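Side-chain contacts in amidohydrolase (Xanthomonas campestris pv. campestris, PDB 4DZH), which probably deaminates adenosine-type substrates such as 5'-methylthioadenosine, using a zinc-dependent TIM-barrel active site of the amidohydrolase superfamily: residues 16-21 with 412-417; 97-102 with 318-323; 243-246 with 252-255; 246-251 with 271-276; 367-372 with 376-381. All blocks are in the same frame, centred on the assembly; numbering follows the deposited sequence.

Interaction 1. Residues 16-21 with 412-417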
# COMPACT_ATOMS: atom_id res chain seq x y z
N LEU A 16 16.33 29.39 8.42
CA LEU A 16 16.25 28.00 8.83
C LEU A 16 17.29 27.18 8.08
O LEU A 16 17.49 27.39 6.87
CB LEU A 16 14.84 27.48 8.50
CG LEU A 16 14.50 26.01 8.72
CD1 LEU A 16 14.46 25.62 10.20
CD2 LEU A 16 13.17 25.70 8.08
N LEU A 17 17.97 26.29 8.78
CA LEU A 17 18.82 25.30 8.15
C LEU A 17 18.31 23.91 8.56
O LEU A 17 18.21 23.61 9.76
CB LEU A 17 20.28 25.46 8.62
CG LEU A 17 21.23 24.44 8.00
CD1 LEU A 17 21.42 24.76 6.53
CD2 LEU A 17 22.55 24.37 8.71
N ILE A 18 17.99 23.06 7.60
CA ILE A 18 17.54 21.70 7.90
C ILE A 18 18.68 20.78 7.53
O ILE A 18 19.02 20.70 6.37
CB ILE A 18 16.28 21.29 7.08
CG1 ILE A 18 15.13 22.23 7.38
CG2 ILE A 18 15.84 19.84 7.39
CD1 ILE A 18 14.01 22.21 6.33
N GLU A 19 19.26 20.10 8.52
CA GLU A 19 20.31 19.11 8.22
C GLU A 19 19.72 17.72 8.22
O GLU A 19 19.02 17.36 9.16
CB GLU A 19 21.45 19.18 9.23
CG GLU A 19 22.11 20.56 9.38
CD GLU A 19 23.02 20.60 10.59
OE1 GLU A 19 22.98 19.63 11.41
OE2 GLU A 19 23.78 21.60 10.72
N ALA A 20 20.08 16.93 7.21
CA ALA A 20 19.51 15.58 7.11
C ALA A 20 20.53 14.51 6.69
O ALA A 20 21.52 14.80 6.00
CB ALA A 20 18.36 15.59 6.14
N GLY A 21 20.21 13.25 7.00
CA GLY A 21 21.06 12.17 6.55
C GLY A 21 21.17 12.09 5.04
O GLY A 21 22.22 11.72 4.50
N ASP A 412 8.58 15.33 9.69
CA ASP A 412 8.51 16.79 9.62
C ASP A 412 8.12 17.25 8.21
O ASP A 412 8.55 16.66 7.24
CB ASP A 412 9.84 17.44 10.03
CG ASP A 412 10.31 17.00 11.44
OD1 ASP A 412 9.95 17.65 12.46
OD2 ASP A 412 11.02 15.98 11.53
N VAL A 413 7.33 18.30 8.20
CA VAL A 413 6.81 18.88 6.96
C VAL A 413 6.81 20.40 7.04
O VAL A 413 6.33 21.00 8.04
CB VAL A 413 5.36 18.43 6.77
CG1 VAL A 413 4.73 19.16 5.57
CG2 VAL A 413 5.33 16.92 6.59
N TRP A 414 7.32 21.02 5.99
CA TRP A 414 7.26 22.48 5.84
C TRP A 414 6.60 22.81 4.52
O TRP A 414 6.83 22.12 3.52
CB TRP A 414 8.66 23.08 5.78
CG TRP A 414 9.50 22.88 7.01
CD1 TRP A 414 9.71 23.78 8.03
CD2 TRP A 414 10.29 21.73 7.32
NE1 TRP A 414 10.58 23.26 8.96
CE2 TRP A 414 10.96 22.01 8.55
CE3 TRP A 414 10.51 20.50 6.69
CZ2 TRP A 414 11.80 21.08 9.16
CZ3 TRP A 414 11.37 19.57 7.32
CH2 TRP A 414 12.00 19.88 8.53
N ILE A 415 5.81 23.89 4.52
CA ILE A 415 5.18 24.44 3.31
C ILE A 415 5.55 25.92 3.27
O ILE A 415 5.23 26.69 4.21
CB ILE A 415 3.64 24.28 3.27
CG1 ILE A 415 3.28 22.79 3.40
CG2 ILE A 415 3.02 24.91 1.97
CD1 ILE A 415 1.76 22.51 3.24
N ALA A 416 6.23 26.30 2.20
CA ALA A 416 6.80 27.67 2.10
C ALA A 416 7.65 28.00 3.35
O ALA A 416 7.62 29.13 3.88
CB ALA A 416 5.69 28.70 1.89
N GLY A 417 8.37 26.99 3.83
CA GLY A 417 9.25 27.13 4.96
C GLY A 417 8.56 27.22 6.31
O GLY A 417 9.25 27.36 7.32
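I18 drives its outer methyl straight onto the indole of W414: CD1 stands 3.6 Å from the centroid of the six-membered ring of W414 and only 3° off the ring normal, a CH-pi contact over the face. The two side chains come from opposite directions, so the isoleucine meets the indole end-on, and its other branch reaches the ring as well, with I18 CG2 4.0 Å from W414 CH2. L16, two residues back on the same strand, behaves differently. Its CD2 approaches the pyrrole part of the indole obliquely, 3.7 Å from W414 NE1, and the same methyl lies 4.3 Å from G417 O, just past the end of the tryptophan's strand. With CG anti to the backbone N (chi1 175°), the leucine sends its branch out toward the indole. No hydrogen bond crosses between the two segments; the contact is apolar and buried. Strand 16-20 belongs to the small N-terminal sheet, hydrogen-bonded through its backbone to V38 and V40 on one neighbour and to V64 on another, while strand 410-415 pairs with 381-385. V64, L381 and C383 also touch W414, which thus sits between the two sheets.

Interaction 2. Residues 97-102 with 318-323; sequences MVWLQQ and CASNND. With MG (magnesium ion), chain B.
W99 lays the pyrrole and benzo rim of its indole against A319 and S320, its CZ2 3.8 Å from A319 CB and 3.7 Å from S320 CB. The ring swings out from helix 96-111 with CG anti to the backbone N (chi1 -177°), which carries it across to the loop. A319 O lies at the indole edge, near the ring plane, and takes a weak hydrogen bond from W99 NE1 at 3.2 Å, bent to 131° at the hydrogen. S320 CB arrives obliquely on the same ring, and its OG turns to S290.

Further along, the loop presents two side-chain oxygens to a magnesium ion. N321 OD1 binds the metal at 2.0 Å and D323 OD1 binds it at 2.1 Å; three waters and E289 complete six ligands. N321 OD1 also accepts the backbone N of D323 in an Asx turn, the donor standing above the carbonyl plane. The peptide bond between N321 and N322 is cis, and N322 OD1 takes the backbone N of N321 at 2.7 Å. N321 ND2 goes to T315 O and E329 OE2, leaving OD1 for the metal. Y403 and A404 of the second subunit pack on N322 and D323.

S320 lies close to D316, a zinc ligand, so this loop runs from the zinc site to the magnesium site. On the W99 side it receives apolar contact and one weak, bent N-H...O bond; on the other it has metal bonds and an Asx turn, consistent with the magnesium helping to fix N321 and D323.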
# COMPACT_ATOMS: atom_id res chain seq x y z
N MET A 97 -21.90 2.09 -10.98
CA MET A 97 -23.20 2.76 -11.03
C MET A 97 -24.04 2.57 -9.76
O MET A 97 -24.85 3.44 -9.43
CB MET A 97 -23.98 2.43 -12.31
CG MET A 97 -23.33 2.98 -13.60
SD MET A 97 -22.64 4.66 -13.47
CE MET A 97 -24.12 5.69 -13.65
N VAL A 98 -23.86 1.47 -9.03
CA VAL A 98 -24.57 1.29 -7.76
C VAL A 98 -23.93 2.17 -6.69
O VAL A 98 -24.63 2.84 -5.89
CB VAL A 98 -24.54 -0.17 -7.26
CG1 VAL A 98 -25.39 -0.31 -5.98
CG2 VAL A 98 -25.04 -1.11 -8.33
N TRP A 99 -22.59 2.16 -6.68
CA TRP A 99 -21.77 3.02 -5.83
C TRP A 99 -22.23 4.46 -5.96
O TRP A 99 -22.58 5.11 -4.96
CB TRP A 99 -20.28 2.87 -6.24
CG TRP A 99 -19.26 3.62 -5.45
CD1 TRP A 99 -18.87 3.39 -4.15
CD2 TRP A 99 -18.44 4.70 -5.92
NE1 TRP A 99 -17.86 4.27 -3.80
CE2 TRP A 99 -17.59 5.09 -4.86
CE3 TRP A 99 -18.35 5.38 -7.14
CZ2 TRP A 99 -16.68 6.13 -4.97
CZ3 TRP A 99 -17.44 6.42 -7.25
CH2 TRP A 99 -16.61 6.78 -6.17
N LEU A 100 -22.27 4.95 -7.19
CA LEU A 100 -22.64 6.35 -7.45
C LEU A 100 -24.11 6.63 -7.17
O LEU A 100 -24.44 7.44 -6.30
CB LEU A 100 -22.33 6.71 -8.89
CG LEU A 100 -20.84 6.78 -9.16
CD1 LEU A 100 -20.54 6.72 -10.64
CD2 LEU A 100 -20.28 8.06 -8.54
N GLN A 101 -24.97 5.97 -7.92
CA GLN A 101 -26.39 6.31 -7.93
C GLN A 101 -27.09 6.04 -6.61
O GLN A 101 -28.02 6.76 -6.22
CB GLN A 101 -27.13 5.57 -9.05
CG GLN A 101 -26.70 5.94 -10.45
CD GLN A 101 -27.60 5.33 -11.50
OE1 GLN A 101 -28.48 4.52 -11.19
NE2 GLN A 101 -27.39 5.71 -12.77
N GLN A 102 -26.68 4.98 -5.92
CA GLN A 102 -27.43 4.54 -4.77
C GLN A 102 -26.74 4.89 -3.46
O GLN A 102 -27.32 4.75 -2.37
CB GLN A 102 -27.74 3.03 -4.86
CG GLN A 102 -29.12 2.73 -5.49
CD GLN A 102 -29.04 2.12 -6.89
OE1 GLN A 102 -28.54 1.00 -7.07
NE2 GLN A 102 -29.56 2.84 -7.89
N CYS A 318 -11.67 9.44 -0.83
CA CYS A 318 -11.64 8.41 0.19
C CYS A 318 -12.83 7.46 0.17
O CYS A 318 -12.87 6.58 1.00
CB CYS A 318 -11.45 8.99 1.60
SG CYS A 318 -9.80 9.73 1.81
N ALA A 319 -13.74 7.61 -0.78
CA ALA A 319 -14.76 6.57 -0.96
C ALA A 319 -14.32 5.59 -2.03
O ALA A 319 -15.02 4.59 -2.28
CB ALA A 319 -16.12 7.19 -1.32
N SER A 320 -13.20 5.87 -2.69
CA SER A 320 -12.64 4.89 -3.65
C SER A 320 -11.10 4.84 -3.59
O SER A 320 -10.41 5.05 -4.60
CB SER A 320 -13.11 5.15 -5.07
OG SER A 320 -12.54 6.30 -5.64
N ASN A 321 -10.61 4.61 -2.38
CA ASN A 321 -9.17 4.40 -2.21
C ASN A 321 -8.80 3.44 -1.09
O ASN A 321 -8.19 2.41 -1.38
CB ASN A 321 -8.39 5.75 -2.17
CG ASN A 321 -6.89 5.54 -2.27
OD1 ASN A 321 -6.28 4.85 -1.41
ND2 ASN A 321 -6.27 6.09 -3.29
N ASN A 322 -9.08 3.71 0.20
CA ASN A 322 -9.90 4.80 0.74
C ASN A 322 -9.06 5.75 1.59
O ASN A 322 -9.58 6.38 2.54
CB ASN A 322 -10.95 4.15 1.63
CG ASN A 322 -12.03 3.48 0.83
OD1 ASN A 322 -12.15 3.72 -0.37
ND2 ASN A 322 -12.79 2.62 1.47
N ASP A 323 -7.75 5.83 1.30
CA ASP A 323 -6.91 6.79 2.04
C ASP A 323 -6.31 7.84 1.11
O ASP A 323 -6.52 7.83 -0.12
CB ASP A 323 -5.85 6.09 2.87
CG ASP A 323 -4.98 5.14 2.06
OD1 ASP A 323 -4.82 5.39 0.84
OD2 ASP A 323 -4.39 4.22 2.66
MG MG B . -4.56 4.14 -0.77
O HOH W 1 -5.85 2.58 -0.01
O HOH W 2 -3.05 3.23 0.44
O HOH W 3 -3.35 5.60 -1.53

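Interaction 3. Residues 243-246 with 252-255; sequences YGQR and DRLG
The guanidinium of R253 and the amide of Q245 lie almost in one plane, 6° apart, and meet edge to edge. R253 NE gives its hydrogen to Q245 OE1 at 3.0 Å, with an N-H...O angle of 161°; the donor sits in the amide's carbonyl plane, on a lone pair. Another part of the guanidinium edge faces Y243, whose CD1 is 3.8 Å from R253 NH2. Ring and guanidinium are tilted 52° to each other here, and the nitrogen comes to the phenol ring obliquely.

Both side chains are extended where they meet. Q245 is extended beyond CG, and R253 runs extended from CG to NE after its first torsion places CG between the backbone N and the carbonyl carbon. The contact spans the short linker between helix 233-243 and helix 247-254: the first helix ends at Y243, G244 leaves it with positive phi, and R246 is the N-cap of the second. That second helix closes at G255 in a Schellman motif, G255 N bonding back to D252 O at 3.1 Å. R253 therefore reaches back from the last turn of its helix to the linker that precedes it. Its NH1 makes a salt bridge to D208 at the start of helix 208-221, and Y243 makes a cation-pi contact with R250.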
# COMPACT_ATOMS: atom_id res chain seq x y z
N TYR A 243 -21.70 10.85 -29.91
CA TYR A 243 -20.94 11.85 -30.64
C TYR A 243 -20.23 11.28 -31.86
O TYR A 243 -19.68 12.02 -32.67
CB TYR A 243 -19.89 12.51 -29.73
CG TYR A 243 -20.48 13.35 -28.61
CD1 TYR A 243 -21.14 14.54 -28.89
CD2 TYR A 243 -20.38 12.96 -27.27
CE1 TYR A 243 -21.69 15.35 -27.87
CE2 TYR A 243 -20.94 13.74 -26.24
CZ TYR A 243 -21.59 14.94 -26.55
OH TYR A 243 -22.14 15.73 -25.56
N GLY A 244 -20.25 9.95 -31.99
CA GLY A 244 -19.61 9.28 -33.10
C GLY A 244 -18.11 9.19 -33.02
O GLY A 244 -17.46 8.76 -33.95
N GLN A 245 -17.56 9.53 -31.84
CA GLN A 245 -16.14 9.82 -31.64
C GLN A 245 -15.71 9.38 -30.22
O GLN A 245 -16.50 9.51 -29.29
CB GLN A 245 -16.00 11.34 -31.60
CG GLN A 245 -15.32 11.94 -32.78
CD GLN A 245 -15.21 13.44 -32.69
OE1 GLN A 245 -16.01 14.13 -32.02
NE2 GLN A 245 -14.21 13.98 -33.37
N ARG A 246 -14.48 8.91 -30.04
CA ARG A 246 -13.92 8.71 -28.70
C ARG A 246 -13.88 10.07 -27.99
O ARG A 246 -13.80 11.11 -28.65
CB ARG A 246 -12.49 8.14 -28.75
CG ARG A 246 -12.32 6.72 -29.27
CD ARG A 246 -10.85 6.45 -29.62
NE ARG A 246 -9.92 6.43 -28.47
CZ ARG A 246 -9.76 5.37 -27.68
NH1 ARG A 246 -10.50 4.29 -27.91
NH2 ARG A 246 -8.86 5.40 -26.66
N ASP A 252 -10.55 17.11 -28.59
CA ASP A 252 -9.58 17.66 -29.55
C ASP A 252 -10.29 18.63 -30.51
O ASP A 252 -9.81 19.73 -30.74
CB ASP A 252 -8.88 16.52 -30.30
CG ASP A 252 -7.80 17.02 -31.27
OD1 ASP A 252 -7.48 18.22 -31.22
OD2 ASP A 252 -7.25 16.22 -32.06
N ARG A 253 -11.44 18.23 -31.04
CA ARG A 253 -12.19 19.10 -31.92
C ARG A 253 -12.75 20.32 -31.17
O ARG A 253 -12.88 21.39 -31.74
CB ARG A 253 -13.29 18.32 -32.66
CG ARG A 253 -14.60 18.15 -31.88
CD ARG A 253 -15.82 17.83 -32.76
NE ARG A 253 -16.79 17.04 -32.00
CZ ARG A 253 -17.74 17.56 -31.21
NH1 ARG A 253 -17.88 18.88 -31.10
NH2 ARG A 253 -18.55 16.74 -30.55
N LEU A 254 -13.04 20.17 -29.87
CA LEU A 254 -13.50 21.29 -29.05
C LEU A 254 -12.36 22.24 -28.66
O LEU A 254 -12.61 23.32 -28.12
CB LEU A 254 -14.24 20.80 -27.79
CG LEU A 254 -15.58 20.10 -28.06
CD1 LEU A 254 -16.10 19.38 -26.83
CD2 LEU A 254 -16.60 21.14 -28.59
N GLY A 255 -11.12 21.84 -28.95
CA GLY A 255 -9.96 22.65 -28.63
C GLY A 255 -9.45 22.53 -27.21
O GLY A 255 -8.83 23.46 -26.68

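Interaction 4. Residues 246-251 with 271-276; sequences RPLARL and EAEIHL
A bend at chi3 (67°) turns the guanidinium of R246 across to E273, while the glutamate, extended beyond CG, carries its carboxylate out from its own helix to meet it. The arginine grips side-on, with one nitrogen to each oxygen. R246 NE reaches E273 OE2 at 2.7 Å, nearly straight at 165°; OE2 lies close to the guanidinium plane, while NE stands out of the carboxylate plane on the syn side. R246 NH2 reaches E273 OE1 at 2.8 Å, using the syn lone pair of that oxygen. The two flat groups are twisted 37° from each other, so this paired salt bridge is not a flat one.

Next to the salt bridge, L248 packs on the glutamate's stem: its CD1 lies 3.8 Å from E273 CD and 3.9 Å from E273 CG. R246 is the N-cap residue of helix 247-254, and E273 sits in the first turn of helix 271-280, so the salt bridge joins the starts of two consecutive helices. Strand 261-265 lies between them in sequence, and with strand 225-229 before them they belong to the alternating strands and helices of the TIM barrel. E273 OE1 has a second partner in the backbone N of T270, just before its helix, which helps to hold the carboxylate. L248 also touches T229 on strand 225-229, and its backbone N bonds to H230.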
# COMPACT_ATOMS: atom_id res chain seq x y z
N ARG A 246 -14.48 8.91 -30.04
CA ARG A 246 -13.92 8.71 -28.70
C ARG A 246 -13.88 10.07 -27.99
O ARG A 246 -13.80 11.11 -28.65
CB ARG A 246 -12.49 8.14 -28.75
CG ARG A 246 -12.32 6.72 -29.27
CD ARG A 246 -10.85 6.45 -29.62
NE ARG A 246 -9.92 6.43 -28.47
CZ ARG A 246 -9.76 5.37 -27.68
NH1 ARG A 246 -10.50 4.29 -27.91
NH2 ARG A 246 -8.86 5.40 -26.66
N PRO A 247 -13.88 10.09 -26.64
CA PRO A 247 -13.91 11.41 -25.98
C PRO A 247 -12.69 12.27 -26.30
O PRO A 247 -12.86 13.47 -26.49
CB PRO A 247 -13.97 11.06 -24.47
CG PRO A 247 -14.62 9.74 -24.43
CD PRO A 247 -14.18 8.99 -25.70
N LEU A 248 -11.49 11.69 -26.36
CA LEU A 248 -10.32 12.52 -26.67
C LEU A 248 -10.45 13.17 -28.06
O LEU A 248 -10.04 14.32 -28.25
CB LEU A 248 -9.02 11.72 -26.50
CG LEU A 248 -8.41 11.80 -25.09
CD1 LEU A 248 -7.34 10.73 -24.96
CD2 LEU A 248 -7.89 13.25 -24.86
N ALA A 249 -11.04 12.45 -29.01
CA ALA A 249 -11.29 13.02 -30.35
C ALA A 249 -12.25 14.21 -30.29
O ALA A 249 -12.01 15.26 -30.93
CB ALA A 249 -11.82 11.93 -31.29
N ARG A 250 -13.34 14.06 -29.54
CA ARG A 250 -14.27 15.16 -29.32
C ARG A 250 -13.64 16.36 -28.59
O ARG A 250 -13.85 17.50 -28.97
CB ARG A 250 -15.52 14.70 -28.58
CG ARG A 250 -16.35 15.82 -27.97
CD ARG A 250 -17.60 15.26 -27.27
NE ARG A 250 -18.38 16.33 -26.66
CZ ARG A 250 -18.65 16.41 -25.37
NH1 ARG A 250 -18.20 15.46 -24.56
NH2 ARG A 250 -19.34 17.45 -24.88
N LEU A 251 -12.89 16.11 -27.52
CA LEU A 251 -12.22 17.20 -26.82
C LEU A 251 -11.19 17.89 -27.72
O LEU A 251 -11.00 19.10 -27.63
CB LEU A 251 -11.51 16.66 -25.58
CG LEU A 251 -12.38 16.09 -24.45
CD1 LEU A 251 -11.55 15.29 -23.46
CD2 LEU A 251 -13.14 17.18 -23.71
N GLU A 271 -2.06 4.58 -28.83
CA GLU A 271 -0.73 5.19 -29.03
C GLU A 271 -0.80 6.59 -29.62
O GLU A 271 -0.13 7.52 -29.12
CB GLU A 271 0.24 4.29 -29.87
CG GLU A 271 1.17 3.32 -29.07
CD GLU A 271 2.36 3.97 -28.25
OE1 GLU A 271 3.21 4.74 -28.80
OE2 GLU A 271 2.46 3.64 -27.04
N ALA A 272 -1.60 6.74 -30.68
CA ALA A 272 -1.97 8.04 -31.22
C ALA A 272 -2.23 9.03 -30.10
O ALA A 272 -1.67 10.14 -30.06
CB ALA A 272 -3.22 7.88 -32.08
N GLU A 273 -3.07 8.62 -29.17
CA GLU A 273 -3.43 9.47 -28.03
C GLU A 273 -2.24 9.83 -27.14
O GLU A 273 -2.10 11.03 -26.75
CB GLU A 273 -4.59 8.86 -27.27
CG GLU A 273 -5.85 8.99 -28.10
CD GLU A 273 -7.00 8.13 -27.65
OE1 GLU A 273 -6.76 7.21 -26.87
OE2 GLU A 273 -8.16 8.40 -28.08
N ILE A 274 -1.34 8.87 -26.94
CA ILE A 274 -0.13 9.11 -26.16
C ILE A 274 0.73 10.20 -26.77
O ILE A 274 1.06 11.20 -26.10
CB ILE A 274 0.70 7.84 -25.95
CG1 ILE A 274 -0.10 6.79 -25.19
CG2 ILE A 274 1.93 8.16 -25.16
CD1 ILE A 274 0.69 5.56 -24.93
N HIS A 275 1.04 10.03 -28.05
CA HIS A 275 1.80 11.03 -28.80
C HIS A 275 1.03 12.34 -28.97
O HIS A 275 1.63 13.43 -28.94
CB HIS A 275 2.37 10.43 -30.10
CG HIS A 275 3.32 9.31 -29.83
ND1 HIS A 275 4.67 9.52 -29.61
CD2 HIS A 275 3.11 7.99 -29.63
CE1 HIS A 275 5.25 8.37 -29.34
NE2 HIS A 275 4.33 7.42 -29.35
N LEU A 276 -0.30 12.24 -29.07
CA LEU A 276 -1.13 13.44 -29.02
C LEU A 276 -0.84 14.26 -27.76
O LEU A 276 -0.61 15.50 -27.84
CB LEU A 276 -2.63 13.11 -29.12
CG LEU A 276 -3.53 14.35 -29.24
CD1 LEU A 276 -3.12 15.27 -30.42
CD2 LEU A 276 -5.02 13.99 -29.33

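Interaction 5. Residues 367-372 with 376-381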
# COMPACT_ATOMS: atom_id res chain seq x y z
N GLY A 367 5.50 24.05 -11.54
CA GLY A 367 6.80 23.47 -11.80
C GLY A 367 7.97 24.39 -11.51
O GLY A 367 9.07 23.94 -11.16
N ASP A 368 7.76 25.71 -11.66
CA ASP A 368 8.84 26.63 -11.39
C ASP A 368 9.00 26.97 -9.92
O ASP A 368 10.02 27.54 -9.51
CB ASP A 368 8.64 27.92 -12.21
CG ASP A 368 8.79 27.69 -13.70
OD1 ASP A 368 9.48 26.72 -14.10
OD2 ASP A 368 8.26 28.51 -14.48
N ARG A 369 8.01 26.58 -9.11
CA ARG A 369 8.01 26.98 -7.71
C ARG A 369 8.18 25.82 -6.71
O ARG A 369 8.69 26.02 -5.61
CB ARG A 369 6.76 27.82 -7.38
CG ARG A 369 6.74 29.20 -8.10
CD ARG A 369 5.53 30.07 -7.69
NE ARG A 369 5.68 30.69 -6.37
CZ ARG A 369 4.80 30.55 -5.38
NH1 ARG A 369 3.72 29.80 -5.57
NH2 ARG A 369 5.00 31.15 -4.22
N ILE A 370 7.75 24.62 -7.10
CA ILE A 370 7.86 23.45 -6.21
C ILE A 370 8.32 22.20 -6.96
O ILE A 370 8.46 22.20 -8.18
CB ILE A 370 6.53 23.11 -5.45
CG1 ILE A 370 5.48 22.62 -6.43
CG2 ILE A 370 5.99 24.33 -4.68
CD1 ILE A 370 4.13 22.26 -5.77
N GLY A 371 8.53 21.10 -6.24
CA GLY A 371 8.73 19.81 -6.90
C GLY A 371 10.17 19.33 -6.92
O GLY A 371 10.42 18.17 -7.29
N SER A 372 11.11 20.22 -6.61
CA SER A 372 12.51 19.83 -6.51
C SER A 372 13.20 20.73 -5.50
O SER A 372 12.66 21.78 -5.14
CB SER A 372 13.19 19.93 -7.87
OG SER A 372 12.99 21.23 -8.41
N GLY A 376 15.84 28.90 -5.03
CA GLY A 376 14.83 29.75 -5.61
C GLY A 376 13.43 29.22 -5.56
O GLY A 376 12.44 29.95 -5.75
N LYS A 377 13.32 27.91 -5.34
CA LYS A 377 12.00 27.32 -5.21
C LYS A 377 11.49 27.47 -3.79
O LYS A 377 12.24 27.70 -2.85
CB LYS A 377 12.02 25.85 -5.62
CG LYS A 377 12.21 25.60 -7.10
CD LYS A 377 11.51 24.31 -7.53
CE LYS A 377 11.57 24.12 -9.05
NZ LYS A 377 10.97 22.77 -9.47
N GLN A 378 10.17 27.31 -3.64
CA GLN A 378 9.54 27.36 -2.32
C GLN A 378 9.96 26.17 -1.46
O GLN A 378 10.16 25.06 -1.97
CB GLN A 378 8.02 27.31 -2.49
CG GLN A 378 7.42 28.52 -3.23
CD GLN A 378 7.55 29.81 -2.44
OE1 GLN A 378 6.93 29.97 -1.39
NE2 GLN A 378 8.31 30.75 -2.97
N ALA A 379 10.09 26.42 -0.17
CA ALA A 379 10.56 25.41 0.77
C ALA A 379 9.40 24.51 1.22
O ALA A 379 8.98 24.57 2.37
CB ALA A 379 11.22 26.05 1.95
N ASP A 380 8.88 23.74 0.27
CA ASP A 380 7.91 22.67 0.57
C ASP A 380 8.72 21.36 0.67
O ASP A 380 9.14 20.79 -0.37
CB ASP A 380 6.90 22.53 -0.56
CG ASP A 380 5.92 23.74 -0.69
OD1 ASP A 380 6.14 24.83 -0.13
OD2 ASP A 380 4.89 23.53 -1.39
N LEU A 381 8.93 20.91 1.89
CA LEU A 381 9.92 19.87 2.19
C LEU A 381 9.38 18.88 3.19
O LEU A 381 8.56 19.26 4.06
CB LEU A 381 11.17 20.51 2.78
CG LEU A 381 11.80 21.58 1.89
CD1 LEU A 381 12.86 22.35 2.64
CD2 LEU A 381 12.38 20.91 0.68
O HOH W 4 4.40 29.94 -1.35
O HOH W 5 8.91 21.19 -3.16
O HOH W 6 10.47 23.18 -4.03
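K377 NZ is gripped by three oxygens of the facing segment: G367 O at 2.8 Å, I370 O at 2.9 Å and S372 OG at 2.8 Å. The chain is extended beyond CG, so the ammonium arrives at the 367-372 segment where the two carbonyls and the hydroxyl converge. The approach differs between the carbonyls: the nitrogen is tilted 21° from the plane of G367 but stands well above that of I370. S372 OG has another partner in E374, whose carboxylate probably adds to the negative potential round the buried lysine.

The backbones join at one direct bond, Q378 N to R369 O at 2.8 Å. Two waters extend this join, one between G371 N and D380 O, the other giving its hydrogens to S372 O and Q378 O.

Farther out, R369 is modelled in two conformers. In the one described here it lies side by side with Q378, pointing the same way; Q378 CG sits over one face of the guanidinium, the amide plane is turned 32° away, and R369 NH1 goes to P192 O. I370 CG2 packs 3.6 Å from D380 OD2, an oxygen that R156 holds in a salt bridge.

The whole is a compact loop between helix 349-363 and strand 381-385, in which a lysine reaches back to tie up the carbonyls of G367 and I370. It finishes in an inverse gamma turn centred on A379, just before the chain enters strand 381-385, which pairs antiparallel with strands 69-80 and 410-415.

Interactions 1 and 5 form one region, their centres 12 Å apart: D380 OD1 accepts from A416 N at 2.8 Å, and A379 O lies 2.9 Å from G417 N. Interactions 3 and 4 form another, their centres 9 Å apart, sharing R246 and helix 247-254; Q245 OE1 touches R250 CA at 3.4 Å. The two regions lie far apart, with the centres of interactions 1 and 4 separated by 42 Å. Interaction 2 is the one that reaches the metals: it holds two magnesium ligands, and the side chain of S320 is about 4 Å from a bound zinc ion. The side chain of L248, in interaction 4, remains about 11 Å from that of zinc ligand H228.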